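Local coordinates for NanU sialic acid binding protein (PDB 4L7T), which probably captures sialic acid with high affinity at the outer membrane of Bacteroides fragilis, as a SusD-like binding protein, at residues Val290-Tyr295 / Asn317-Leu322; Ser343-Tyr348 / Phe362-Gln367; Tyr65-Phe70 / Ile324-Tyr329. All coordinates share one frame; numbering follows the deposited sequence.

Interaction 1. Residues Val290-Tyr295 / Asn317-Leu322; sequences VPQQAY and NGLIRL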
loop_
_atom_site.group_PDB
_atom_site.type_symbol
_atom_site.label_atom_id
_atom_site.label_comp_id
_atom_site.label_asym_id
_atom_site.label_seq_id
_atom_site.Cartn_x
_atom_site.Cartn_y
_atom_site.Cartn_z
ATOM N N VAL A 290 -9.089 -4.224 13.949
ATOM C CA VAL A 290 -10.493 -4.649 14.069
ATOM C C VAL A 290 -10.828 -4.641 15.560
ATOM O O VAL A 290 -10.106 -5.252 16.316
ATOM C CB VAL A 290 -10.702 -6.060 13.441
ATOM C CG1 VAL A 290 -12.191 -6.539 13.697
ATOM C CG2 VAL A 290 -10.348 -5.945 11.860
ATOM N N PRO A 291 -11.934 -3.997 15.948
ATOM C CA PRO A 291 -12.296 -4.002 17.385
ATOM C C PRO A 291 -12.709 -5.395 17.946
ATOM O O PRO A 291 -13.041 -6.337 17.222
ATOM C CB PRO A 291 -13.418 -2.990 17.481
ATOM C CG PRO A 291 -14.082 -3.039 16.091
ATOM C CD PRO A 291 -12.961 -3.305 15.117
ATOM N N GLN A 292 -12.676 -5.474 19.280
ATOM C CA GLN A 292 -12.885 -6.729 19.985
ATOM C C GLN A 292 -14.373 -6.999 20.209
ATOM O O GLN A 292 -15.110 -6.089 20.610
ATOM C CB GLN A 292 -12.130 -6.608 21.355
ATOM C CG GLN A 292 -12.133 -7.978 22.096
ATOM C CD GLN A 292 -11.871 -7.825 23.565
ATOM O OE1 GLN A 292 -10.922 -8.438 24.096
ATOM N NE2 GLN A 292 -12.788 -7.167 24.253
ATOM N N GLN A 293 -14.827 -8.230 19.957
ATOM C CA GLN A 293 -16.271 -8.496 20.087
ATOM C C GLN A 293 -16.723 -8.299 21.518
ATOM O O GLN A 293 -17.763 -7.679 21.769
ATOM C CB GLN A 293 -16.571 -9.915 19.565
ATOM C CG GLN A 293 -18.060 -10.326 19.603
ATOM C CD GLN A 293 -18.209 -11.734 19.115
ATOM O OE1 GLN A 293 -17.790 -12.673 19.790
ATOM N NE2 GLN A 293 -18.754 -11.897 17.896
ATOM N N ALA A 294 -15.933 -8.787 22.486
ATOM C CA ALA A 294 -16.339 -8.597 23.903
ATOM C C ALA A 294 -16.711 -7.143 24.301
ATOM O O ALA A 294 -17.846 -6.890 24.749
ATOM C CB ALA A 294 -15.280 -9.195 24.853
ATOM N N TYR A 295 -15.807 -6.147 24.109
ATOM C CA TYR A 295 -16.213 -4.770 24.517
ATOM C C TYR A 295 -17.157 -4.086 23.568
ATOM O O TYR A 295 -17.905 -3.160 23.958
ATOM C CB TYR A 295 -15.031 -3.829 24.947
ATOM C CG TYR A 295 -14.032 -3.532 23.813
ATOM C CD1 TYR A 295 -14.444 -2.853 22.659
ATOM C CD2 TYR A 295 -12.711 -3.935 23.915
ATOM C CE1 TYR A 295 -13.520 -2.590 21.588
ATOM C CE2 TYR A 295 -11.800 -3.670 22.888
ATOM C CZ TYR A 295 -12.260 -3.051 21.702
ATOM O OH TYR A 295 -11.360 -2.891 20.693
ATOM N N ASN A 317 -14.273 -9.341 15.422
ATOM C CA ASN A 317 -13.560 -9.753 16.624
ATOM C C ASN A 317 -12.093 -9.785 16.402
ATOM O O ASN A 317 -11.494 -10.835 16.021
ATOM C CB ASN A 317 -14.046 -11.153 17.132
ATOM C CG ASN A 317 -13.373 -11.519 18.458
ATOM O OD1 ASN A 317 -13.173 -10.632 19.307
ATOM N ND2 ASN A 317 -13.017 -12.792 18.649
ATOM N N GLY A 318 -11.457 -8.650 16.729
ATOM C CA GLY A 318 -10.050 -8.519 16.566
ATOM C C GLY A 318 -9.507 -7.759 17.777
ATOM O O GLY A 318 -10.101 -7.775 18.852
ATOM N N LEU A 319 -8.383 -7.083 17.566
ATOM C CA LEU A 319 -7.816 -6.163 18.603
ATOM C C LEU A 319 -7.338 -4.867 17.926
ATOM O O LEU A 319 -6.871 -4.911 16.756
ATOM C CB LEU A 319 -6.674 -6.847 19.356
ATOM C CG LEU A 319 -7.185 -7.982 20.266
ATOM C CD1 LEU A 319 -6.040 -8.759 20.824
ATOM C CD2 LEU A 319 -8.039 -7.513 21.447
ATOM N N ILE A 320 -7.451 -3.750 18.662
ATOM C CA ILE A 320 -6.959 -2.506 18.126
ATOM C C ILE A 320 -5.610 -2.277 18.785
ATOM O O ILE A 320 -5.506 -2.134 20.044
ATOM C CB ILE A 320 -7.868 -1.363 18.461
ATOM C CG1 ILE A 320 -9.288 -1.468 17.855
ATOM C CG2 ILE A 320 -7.168 0.003 18.049
ATOM C CD1 ILE A 320 -9.339 -1.592 16.294
ATOM N N ARG A 321 -4.548 -2.232 17.961
ATOM C CA ARG A 321 -3.199 -1.886 18.426
ATOM C C ARG A 321 -2.760 -0.565 17.840
ATOM O O ARG A 321 -1.914 0.110 18.371
ATOM C CB ARG A 321 -2.138 -2.932 18.075
ATOM C CG ARG A 321 -2.474 -4.391 18.534
ATOM C CD ARG A 321 -2.451 -4.548 20.036
ATOM N NE ARG A 321 -2.599 -6.001 20.308
ATOM C CZ ARG A 321 -2.839 -6.485 21.529
ATOM N NH1 ARG A 321 -2.988 -5.647 22.575
ATOM N NH2 ARG A 321 -2.885 -7.812 21.680
ATOM N N LEU A 322 -3.302 -0.260 16.662
ATOM C CA LEU A 322 -3.089 1.049 15.993
ATOM C C LEU A 322 -4.436 1.735 16.017
ATOM O O LEU A 322 -5.417 1.277 15.357
ATOM C CB LEU A 322 -2.685 0.817 14.510
ATOM C CG LEU A 322 -1.216 0.430 14.257
ATOM C CD1 LEU A 322 -0.880 -0.120 12.802
ATOM C CD2 LEU A 322 -0.256 1.570 14.530
HETATM O O HOH W 1 -13.880 -10.926 21.944
#
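Asn317 and Gly318 lie against the residues that lead into helix 293-299, so that an extended loop of the SusD-family fold covers the N-terminal end of this helix. Two direct hydrogen bonds cross the contact. In the backbone, Gly318 N donates to Pro291 O over 2.8 Å. The side-chain bond is nearly straight: Gln293 N reaches Asn317 OD1 over 3.0 Å at 170°. With its CG anti to the backbone N (chi1 -175°), Asn317 extends its amide along Gln293 to the first turn of the helix. A water that donates to the same OD1 over 2.7 Å accepts from Ala294 N, so one side-chain oxygen serves two N-H groups of the helix start, one directly and one through solvent; the helix end would probably polarise it. The nitrogen of this amide, ND2, bonds to Gln376.

Van der Waals packing, led by Ile320, makes up the rest of the contact. Ile320 CD1 presses on the backbone of Val290, 3.5 Å from Val290 C, and touches the ring of Pro291. Tyr295, whose hydroxyl bonds to Glu73, meets Ile320 at about a right angle, OH to CG1 3.8 Å. Val290 CG1 lies 3.8 Å from Gly318 N.

Interaction 2. Residues Ser343-Tyr348 / Phe362-Gln367; sequences SMTAVY and FCNKYQ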
loop_
_atom_site.group_PDB
_atom_site.type_symbol
_atom_site.label_atom_id
_atom_site.label_comp_id
_atom_site.label_asym_id
_atom_site.label_seq_id
_atom_site.Cartn_x
_atom_site.Cartn_y
_atom_site.Cartn_z
ATOM N N SER A 343 -14.712 4.445 4.657
ATOM C CA SER A 343 -13.337 4.273 5.229
ATOM C C SER A 343 -13.332 4.016 6.732
ATOM O O SER A 343 -12.442 3.329 7.245
ATOM C CB SER A 343 -12.457 5.524 4.994
ATOM O OG SER A 343 -12.272 5.733 3.574
ATOM N N MET A 344 -14.295 4.648 7.409
ATOM C CA MET A 344 -14.321 4.587 8.901
ATOM C C MET A 344 -15.732 4.447 9.460
ATOM O O MET A 344 -16.656 5.102 8.923
ATOM C CB MET A 344 -13.718 5.882 9.495
ATOM C CG MET A 344 -12.197 5.939 9.439
ATOM S SD MET A 344 -11.527 7.545 10.066
ATOM C CE MET A 344 -11.912 8.676 8.735
ATOM N N THR A 345 -15.860 3.622 10.522
ATOM C CA THR A 345 -17.084 3.590 11.342
ATOM C C THR A 345 -16.758 4.289 12.660
ATOM O O THR A 345 -15.723 4.030 13.243
ATOM C CB THR A 345 -17.591 2.163 11.514
ATOM O OG1 THR A 345 -17.918 1.626 10.214
ATOM C CG2 THR A 345 -18.910 2.100 12.334
ATOM N N ALA A 346 -17.670 5.135 13.130
ATOM C CA ALA A 346 -17.574 5.682 14.502
ATOM C C ALA A 346 -18.263 4.798 15.572
ATOM O O ALA A 346 -19.280 4.097 15.342
ATOM C CB ALA A 346 -18.122 7.087 14.538
ATOM N N VAL A 347 -17.612 4.780 16.715
ATOM C CA VAL A 347 -18.085 4.139 17.930
ATOM C C VAL A 347 -18.619 5.214 18.850
ATOM O O VAL A 347 -18.052 6.294 18.964
ATOM C CB VAL A 347 -16.915 3.365 18.629
ATOM C CG1 VAL A 347 -17.438 2.693 19.948
ATOM C CG2 VAL A 347 -16.439 2.217 17.692
ATOM N N TYR A 348 -19.738 4.882 19.513
ATOM C CA TYR A 348 -20.360 5.781 20.492
ATOM C C TYR A 348 -20.586 5.022 21.789
ATOM O O TYR A 348 -20.453 3.767 21.861
ATOM C CB TYR A 348 -21.725 6.336 19.985
ATOM C CG TYR A 348 -21.644 7.078 18.674
ATOM C CD1 TYR A 348 -21.629 8.472 18.616
ATOM C CD2 TYR A 348 -21.488 6.353 17.484
ATOM C CE1 TYR A 348 -21.517 9.140 17.393
ATOM C CE2 TYR A 348 -21.394 7.018 16.284
ATOM C CZ TYR A 348 -21.419 8.387 16.234
ATOM O OH TYR A 348 -21.301 8.921 14.948
ATOM N N PHE A 362 -12.944 3.330 13.772
ATOM C CA PHE A 362 -12.196 2.108 13.398
ATOM C C PHE A 362 -12.352 1.935 11.868
ATOM O O PHE A 362 -13.232 2.544 11.258
ATOM C CB PHE A 362 -12.576 0.835 14.177
ATOM C CG PHE A 362 -13.965 0.331 13.947
ATOM C CD1 PHE A 362 -14.215 -0.603 12.902
ATOM C CD2 PHE A 362 -14.997 0.694 14.803
ATOM C CE1 PHE A 362 -15.525 -1.108 12.704
ATOM C CE2 PHE A 362 -16.249 0.186 14.618
ATOM C CZ PHE A 362 -16.518 -0.707 13.557
ATOM N N CYS A 363 -11.424 1.203 11.300
ATOM C CA CYS A 363 -11.351 1.002 9.871
ATOM C C CYS A 363 -12.609 0.274 9.363
ATOM O O CYS A 363 -12.934 -0.833 9.851
ATOM C CB CYS A 363 -10.083 0.151 9.606
ATOM S SG CYS A 363 -10.005 -0.300 7.816
ATOM N N ASN A 364 -13.249 0.864 8.334
ATOM C CA ASN A 364 -14.412 0.198 7.676
ATOM C C ASN A 364 -14.153 -0.136 6.199
ATOM O O ASN A 364 -15.047 -0.574 5.450
ATOM C CB ASN A 364 -15.630 1.066 7.793
ATOM C CG ASN A 364 -16.959 0.305 7.520
ATOM O OD1 ASN A 364 -17.159 -0.870 7.918
ATOM N ND2 ASN A 364 -17.839 0.970 6.760
ATOM N N LYS A 365 -12.926 0.097 5.790
ATOM C CA LYS A 365 -12.598 -0.114 4.342
ATOM C C LYS A 365 -12.612 -1.613 3.968
ATOM O O LYS A 365 -12.959 -1.967 2.820
ATOM C CB LYS A 365 -11.226 0.485 3.999
ATOM C CG LYS A 365 -10.889 0.302 2.473
ATOM C CD LYS A 365 -9.733 1.227 2.071
ATOM C CE LYS A 365 -10.228 2.726 1.845
ATOM N NZ LYS A 365 -9.015 3.602 1.365
ATOM N N TYR A 366 -12.271 -2.481 4.929
ATOM C CA TYR A 366 -12.133 -3.944 4.690
ATOM C C TYR A 366 -13.092 -4.633 5.652
ATOM O O TYR A 366 -12.849 -4.686 6.908
ATOM C CB TYR A 366 -10.740 -4.434 4.912
ATOM C CG TYR A 366 -9.637 -3.679 4.133
ATOM C CD1 TYR A 366 -9.566 -3.765 2.773
ATOM C CD2 TYR A 366 -8.765 -2.874 4.781
ATOM C CE1 TYR A 366 -8.571 -3.049 2.005
ATOM C CE2 TYR A 366 -7.754 -2.131 4.103
ATOM C CZ TYR A 366 -7.691 -2.203 2.718
ATOM O OH TYR A 366 -6.706 -1.574 2.043
ATOM N N GLN A 367 -14.225 -5.055 5.100
ATOM C CA GLN A 367 -15.324 -5.555 5.979
ATOM C C GLN A 367 -15.350 -7.070 6.034
ATOM O O GLN A 367 -16.071 -7.596 6.831
ATOM C CB GLN A 367 -16.681 -4.954 5.632
ATOM C CG GLN A 367 -16.732 -3.458 5.769
ATOM C CD GLN A 367 -18.034 -2.853 5.403
ATOM O OE1 GLN A 367 -18.104 -1.884 4.651
ATOM N NE2 GLN A 367 -19.077 -3.344 6.002
HETATM O O HOH W 2 -9.799 6.285 2.089
#
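Strands 344-350 and 356-363 form an antiparallel beta hairpin, in which Thr345 and Phe362 are a hydrogen-bonded pair, Thr345 N to Phe362 O and Phe362 N to Thr345 O each spanning 2.9 Å. A third bond, Asn364 N to Ser343 O at 2.8 Å, continues the pairing where the chain leaves strand 356-363.

Thr345 and Phe362 run side by side and point the same way. Phe362 CG sits between its backbone N and carbonyl carbon (chi1 66°), which brings one ring face against Thr345; Thr345 CB makes a CH-pi contact over that face, 4.0 Å from the centroid of the Phe362 ring. Val347 CG2 comes in at the edge of the same ring, near its plane, 3.6 Å from Phe362 CD2. Asn364 CG lies 3.1 Å from Thr345 OG1 in a tight contact, while the amide nitrogen, Asn364 ND2, bonds to Asp341 O, in helix 339-343.

Where Ser343 ends helix 339-343 and Lys365 follows strand 356-363, the contacts are polar. Lys365 NZ is held by Met465 O and by a salt bridge to Glu467, and Ser343 OG by Arg339 O. One water joins the two, accepting from Lys365 NZ and donating to Ser343 OG, 2.9 Å from each.

Interaction 3. Residues Tyr65-Phe70 / Ile324-Tyr329; sequences YGDVPF and IRYDLY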
loop_
_atom_site.group_PDB
_atom_site.type_symbol
_atom_site.label_atom_id
_atom_site.label_comp_id
_atom_site.label_asym_id
_atom_site.label_seq_id
_atom_site.Cartn_x
_atom_site.Cartn_y
_atom_site.Cartn_z
ATOM N N TYR A 65 -2.414 7.548 12.813
ATOM C CA TYR A 65 -2.586 6.803 14.092
ATOM C C TYR A 65 -1.859 7.513 15.225
ATOM O O TYR A 65 -1.276 8.586 15.031
ATOM C CB TYR A 65 -2.056 5.358 14.005
ATOM C CG TYR A 65 -2.643 4.618 12.791
ATOM C CD1 TYR A 65 -3.944 4.054 12.873
ATOM C CD2 TYR A 65 -1.894 4.538 11.586
ATOM C CE1 TYR A 65 -4.480 3.392 11.739
ATOM C CE2 TYR A 65 -2.416 3.907 10.426
ATOM C CZ TYR A 65 -3.699 3.298 10.552
ATOM O OH TYR A 65 -4.186 2.688 9.375
ATOM N N GLY A 66 -1.971 6.918 16.405
ATOM C CA GLY A 66 -1.189 7.420 17.562
ATOM C C GLY A 66 -1.994 7.681 18.820
ATOM O O GLY A 66 -1.396 7.976 19.875
ATOM N N ASP A 67 -3.324 7.638 18.749
ATOM C CA ASP A 67 -4.157 7.823 19.943
ATOM C C ASP A 67 -4.236 6.473 20.683
ATOM O O ASP A 67 -3.705 5.476 20.197
ATOM C CB ASP A 67 -5.548 8.329 19.590
ATOM C CG ASP A 67 -5.606 9.850 19.499
ATOM O OD1 ASP A 67 -4.645 10.513 19.978
ATOM O OD2 ASP A 67 -6.581 10.452 19.007
ATOM N N VAL A 68 -4.824 6.474 21.888
ATOM C CA VAL A 68 -4.906 5.269 22.756
ATOM C C VAL A 68 -6.087 4.404 22.220
ATOM O O VAL A 68 -7.151 4.937 22.005
ATOM C CB VAL A 68 -5.139 5.741 24.206
ATOM C CG1 VAL A 68 -5.661 4.630 25.099
ATOM C CG2 VAL A 68 -3.822 6.368 24.709
ATOM N N PRO A 69 -5.879 3.080 22.021
ATOM C CA PRO A 69 -7.038 2.244 21.599
ATOM C C PRO A 69 -8.296 2.501 22.452
ATOM O O PRO A 69 -8.247 2.455 23.708
ATOM C CB PRO A 69 -6.496 0.821 21.733
ATOM C CG PRO A 69 -4.998 0.975 21.394
ATOM C CD PRO A 69 -4.641 2.276 22.122
ATOM N N PHE A 70 -9.433 2.830 21.840
ATOM C CA PHE A 70 -10.586 3.360 22.651
ATOM C C PHE A 70 -11.087 2.336 23.692
ATOM O O PHE A 70 -11.614 2.710 24.767
ATOM C CB PHE A 70 -11.766 3.809 21.721
ATOM C CG PHE A 70 -12.430 2.676 20.948
ATOM C CD1 PHE A 70 -13.541 1.997 21.490
ATOM C CD2 PHE A 70 -11.981 2.318 19.647
ATOM C CE1 PHE A 70 -14.173 0.947 20.813
ATOM C CE2 PHE A 70 -12.583 1.269 18.965
ATOM C CZ PHE A 70 -13.711 0.577 19.512
ATOM N N ILE A 324 -6.662 4.940 15.043
ATOM C CA ILE A 324 -6.818 6.132 14.243
ATOM C C ILE A 324 -7.057 7.332 15.166
ATOM O O ILE A 324 -7.857 7.237 16.127
ATOM C CB ILE A 324 -8.069 5.963 13.363
ATOM C CG1 ILE A 324 -7.908 4.750 12.417
ATOM C CG2 ILE A 324 -8.393 7.292 12.602
ATOM C CD1 ILE A 324 -9.275 4.220 11.943
ATOM N N ARG A 325 -6.384 8.448 14.894
ATOM C CA ARG A 325 -6.552 9.662 15.729
ATOM C C ARG A 325 -8.065 10.000 15.808
ATOM O O ARG A 325 -8.790 10.085 14.796
ATOM C CB ARG A 325 -5.790 10.864 15.199
ATOM C CG ARG A 325 -4.299 10.817 15.247
ATOM C CD ARG A 325 -3.730 11.003 16.662
ATOM N NE ARG A 325 -2.262 11.118 16.603
ATOM C CZ ARG A 325 -1.463 11.176 17.683
ATOM N NH1 ARG A 325 -1.990 11.170 18.905
ATOM N NH2 ARG A 325 -0.139 11.263 17.543
ATOM N N TYR A 326 -8.558 10.175 17.038
ATOM C CA TYR A 326 -10.014 10.393 17.211
ATOM C C TYR A 326 -10.569 11.570 16.390
ATOM O O TYR A 326 -11.682 11.476 15.874
ATOM C CB TYR A 326 -10.343 10.694 18.680
ATOM C CG TYR A 326 -9.932 9.643 19.726
ATOM C CD1 TYR A 326 -9.552 8.372 19.380
ATOM C CD2 TYR A 326 -9.947 9.976 21.071
ATOM C CE1 TYR A 326 -9.140 7.428 20.322
ATOM C CE2 TYR A 326 -9.590 9.020 22.039
ATOM C CZ TYR A 326 -9.192 7.734 21.635
ATOM O OH TYR A 326 -8.793 6.780 22.571
ATOM N N ASP A 327 -9.806 12.661 16.315
ATOM C CA ASP A 327 -10.272 13.830 15.588
ATOM C C ASP A 327 -10.177 13.714 14.072
ATOM O O ASP A 327 -10.686 14.592 13.383
ATOM C CB ASP A 327 -9.580 15.077 16.048
ATOM C CG ASP A 327 -8.110 15.114 15.741
ATOM O OD1 ASP A 327 -7.501 14.105 15.278
ATOM O OD2 ASP A 327 -7.527 16.192 15.975
ATOM N N LEU A 328 -9.460 12.699 13.569
ATOM C CA LEU A 328 -9.326 12.551 12.105
ATOM C C LEU A 328 -10.653 12.253 11.439
ATOM O O LEU A 328 -10.895 12.660 10.296
ATOM C CB LEU A 328 -8.242 11.501 11.777
ATOM C CG LEU A 328 -7.967 11.295 10.295
ATOM C CD1 LEU A 328 -7.442 12.602 9.641
ATOM C CD2 LEU A 328 -6.921 10.160 10.228
ATOM N N TYR A 329 -11.565 11.649 12.181
ATOM C CA TYR A 329 -12.835 11.234 11.692
ATOM C C TYR A 329 -13.651 12.419 11.160
ATOM O O TYR A 329 -14.330 12.260 10.109
ATOM C CB TYR A 329 -13.666 10.577 12.793
ATOM C CG TYR A 329 -15.026 10.077 12.310
ATOM C CD1 TYR A 329 -15.118 8.965 11.444
ATOM C CD2 TYR A 329 -16.222 10.712 12.718
ATOM C CE1 TYR A 329 -16.401 8.472 11.001
ATOM C CE2 TYR A 329 -17.489 10.232 12.281
ATOM C CZ TYR A 329 -17.571 9.106 11.451
ATOM O OH TYR A 329 -18.800 8.625 11.026
HETATM O O HOH W 3 0.949 10.121 14.676
HETATM O O HOH W 4 -7.397 12.949 18.352
#
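Asp67, at the end of the weakly bonded strand 65-67, meets Arg325 and Tyr326 where two chain portions far apart in sequence come together. Backbone bonds of Gly66 with Gln323 and of Arg325 with Ile64 link the two portions. Largely through the bonds of Asp67, the contact joins an N-terminal part of the SusD-like fold to the chain leading into helix 328-331.

The side chain of Asp67 carries much of the contact. Its CB lies over one face of the Tyr326 ring in a CH-pi contact, 4.2 Å from the centroid and 26° off the normal. Asp67 CG comes next and packs against the aliphatic part of Arg325, 3.6 Å from Arg325 CD. At the tip the two oxygens divide the work. Asp67 OD1 forms a salt bridge with Arg325 NH1 at 2.9 Å; the guanidinium offers its edge but approaches from above the carboxylate plane, the two planes being almost perpendicular at 88°. Asp67 OD2 accepts Tyr326 N over 2.8 Å on its anti side, close to the carboxylate plane, and a water that also bonds to Asp327 N donates to it. OD2 also lies over the Tyr326 ring face, offset toward its rim. Such a set of donors probably favours the ionised carboxylate.

Further along, Tyr65 crosses Ile324, CE1 to CG1 3.7 Å, while its own hydroxyl binds Glu59. Arg325 also lays a face of its guanidinium on the backbone of Gly66. At the far end of the Tyr326 ring, OH donates to Val68 O over a short 2.5 Å, in the carbonyl plane.

The three contacts adjoin one another on the same side of the chain's centre. Interaction 2 is the most buried and the most regular, pairing strands of one hairpin; interactions 1 and 3 are partly buried and join mostly irregular chain, relying on side-chain oxygens to bind backbone N-H groups. These two share one run of chain, 317-322 leading almost directly into 324-329. A salt bridge between the segments occurs only in interaction 3, which spans more than 250 residues; interaction 1 is nested within the loop it closes. Apolar groups join all three: Pro291 packs on Phe362, and Phe70 touches both Tyr295 and Val347. Ile324 packs against the backbone of Phe362 and Cys363, Ile324 CD1 3.8 Å from Cys363 N.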